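Local coordinates for DUF1902 domain-containing protein (Thermus thermophilus, PDB 1WV8) that is of unknown function, a small thermophile protein of the DUF1902 family that assembles as a dimer and pairs one helix with a mixed beta sheet, at residues T3-A8 against S21-G26. Numbering follows the deposited sequence.
Sequences TLKVQA and SDDVPG
Ser-21 and Asp-23 grip the backbone of Lys-5 at both its polar atoms. The hydroxyl OG of Ser-21 donates to Lys-5 O over 2.8 Å, reaching the carbonyl oxygen at a C=O...OG angle of 146° and 27° out of the carbonyl plane. Asp-23 takes the amide: Lys-5 N donates its N-H to Asp-23 OD2 at 3.2 Å, a fairly straight bond that uses the anti lone pair of the carboxylate. The lysine side chain itself runs off fully extended, its NZ 6.4 Å from Asp-23 OD2, too far for a salt bridge; across this contact the carboxylate is bonded to the strand's amide instead. A water donates to Lys-5 O as well and accepts from Asp-22 N, giving that oxygen a second partner. On the buried flank, Leu-4 CD2 lies against Asp-23 CB at 3.8 Å, while its CD1 meets Val-24 CG2 at 4.1 Å, the two side chains crossing at about a right angle. Val-6 CG2 packs on Ser-21 OG and, more distantly, on Val-24 CG2.

What fixes the hydroxyl is the loop's own backbone: with OG swung opposite the Ser-21 nitrogen (chi1 -176°), it accepts from Asp-23 N at 3.1 Å and, weakly, from Val-24 N. A valine in place of Ser-21 would probably leave Lys-5 O without its hydroxyl donor and both loop amides without their acceptor, freeing the turn to shift. Farther out, Leu-4 packs on Val-45 and Leu-49 of helix 34-51 and on Leu-70 of the second subunit, while strand 61-69 pairs with Leu-4 and Val-6 along the other edge. The arrangement is an ST turn at the exit of strand 16-20, where side chains take over from antiparallel backbone pairing to hold the departing loop beside strand 3-11 of the mixed sheet.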
loop_
_atom_site.group_PDB
_atom_site.type_symbol
_atom_site.label_atom_id
_atom_site.label_comp_id
_atom_site.label_asym_id
_atom_site.label_seq_id
_atom_site.Cartn_x
_atom_site.Cartn_y
_atom_site.Cartn_z
ATOM N N THR A 3 -2.659 3.536 13.691
ATOM C CA THR A 3 -2.337 3.315 12.287
ATOM C C THR A 3 -2.717 4.534 11.460
ATOM O O THR A 3 -3.868 4.964 11.473
ATOM C CB THR A 3 -3.101 2.116 11.727
ATOM O OG1 THR A 3 -2.651 0.922 12.374
ATOM C CG2 THR A 3 -2.881 1.997 10.219
ATOM N N LEU A 4 -1.736 5.098 10.766
ATOM C CA LEU A 4 -1.964 6.264 9.920
ATOM C C LEU A 4 -2.030 5.798 8.472
ATOM O O LEU A 4 -1.030 5.341 7.909
ATOM C CB LEU A 4 -0.827 7.271 10.070
ATOM C CG LEU A 4 -0.595 7.903 11.441
ATOM C CD1 LEU A 4 0.694 8.692 11.462
ATOM C CD2 LEU A 4 -1.781 8.786 11.763
ATOM N N LYS A 5 -3.208 5.912 7.879
ATOM C CA LYS A 5 -3.407 5.501 6.505
ATOM C C LYS A 5 -2.989 6.615 5.554
ATOM O O LYS A 5 -3.439 7.752 5.678
ATOM C CB LYS A 5 -4.875 5.134 6.294
ATOM C CG LYS A 5 -5.355 4.026 7.222
ATOM C CD LYS A 5 -6.808 3.667 6.953
ATOM C CE LYS A 5 -7.305 2.607 7.924
ATOM N NZ LYS A 5 -8.732 2.241 7.672
ATOM N N VAL A 6 -2.114 6.275 4.615
ATOM C CA VAL A 6 -1.624 7.215 3.612
ATOM C C VAL A 6 -1.817 6.601 2.231
ATOM O O VAL A 6 -1.379 5.468 1.973
ATOM C CB VAL A 6 -0.123 7.510 3.804
ATOM C CG1 VAL A 6 0.392 8.438 2.693
ATOM C CG2 VAL A 6 0.100 8.136 5.168
ATOM N N GLN A 7 -2.476 7.334 1.337
ATOM C CA GLN A 7 -2.680 6.819 -0.005
ATOM C C GLN A 7 -1.578 7.272 -0.948
ATOM O O GLN A 7 -1.107 8.410 -0.878
ATOM C CB GLN A 7 -4.024 7.255 -0.576
ATOM C CG GLN A 7 -5.234 6.641 0.080
ATOM C CD GLN A 7 -5.641 7.373 1.335
ATOM O OE1 GLN A 7 -5.825 8.584 1.316
ATOM N NE2 GLN A 7 -5.796 6.638 2.434
ATOM N N ALA A 8 -1.172 6.365 -1.827
ATOM C CA ALA A 8 -0.158 6.661 -2.827
ATOM C C ALA A 8 -0.948 6.634 -4.115
ATOM O O ALA A 8 -1.522 5.607 -4.472
ATOM C CB ALA A 8 0.920 5.590 -2.849
ATOM N N SER A 21 -3.076 12.013 2.636
ATOM C CA SER A 21 -3.551 11.450 3.888
ATOM C C SER A 21 -4.524 12.317 4.665
ATOM O O SER A 21 -4.298 13.501 4.863
ATOM C CB SER A 21 -2.372 11.116 4.796
ATOM O OG SER A 21 -2.829 10.491 5.983
ATOM N N ASP A 22 -5.603 11.699 5.126
ATOM C CA ASP A 22 -6.614 12.388 5.912
ATOM C C ASP A 22 -6.234 12.301 7.396
ATOM O O ASP A 22 -6.805 13.003 8.235
ATOM C CB ASP A 22 -7.982 11.741 5.687
ATOM C CG ASP A 22 -9.127 12.636 6.110
ATOM O OD1 ASP A 22 -9.298 13.708 5.491
ATOM O OD2 ASP A 22 -9.851 12.273 7.061
ATOM N N ASP A 23 -5.270 11.435 7.715
ATOM C CA ASP A 23 -4.812 11.261 9.093
ATOM C C ASP A 23 -3.550 12.080 9.383
ATOM O O ASP A 23 -3.222 12.329 10.538
ATOM C CB ASP A 23 -4.523 9.775 9.399
ATOM C CG ASP A 23 -5.769 8.894 9.333
ATOM O OD1 ASP A 23 -6.867 9.372 9.679
ATOM O OD2 ASP A 23 -5.647 7.707 8.953
ATOM N N VAL A 24 -2.846 12.496 8.335
ATOM C CA VAL A 24 -1.616 13.268 8.491
ATOM C C VAL A 24 -1.754 14.671 7.892
ATOM O O VAL A 24 -1.952 14.826 6.689
ATOM C CB VAL A 24 -0.437 12.539 7.818
ATOM C CG1 VAL A 24 0.839 13.310 8.018
ATOM C CG2 VAL A 24 -0.301 11.145 8.394
ATOM N N PRO A 25 -1.642 15.713 8.737
ATOM C CA PRO A 25 -1.752 17.124 8.346
ATOM C C PRO A 25 -0.642 17.640 7.445
ATOM O O PRO A 25 0.516 17.240 7.572
ATOM C CB PRO A 25 -1.764 17.858 9.688
ATOM C CG PRO A 25 -2.289 16.830 10.650
ATOM C CD PRO A 25 -1.550 15.598 10.202
ATOM N N GLY A 26 -1.013 18.547 6.544
ATOM C CA GLY A 26 -0.057 19.149 5.635
ATOM C C GLY A 26 0.882 18.187 4.941
ATOM O O GLY A 26 2.058 18.503 4.750
HETATM O O HOH W 1 -6.150 8.640 5.259
#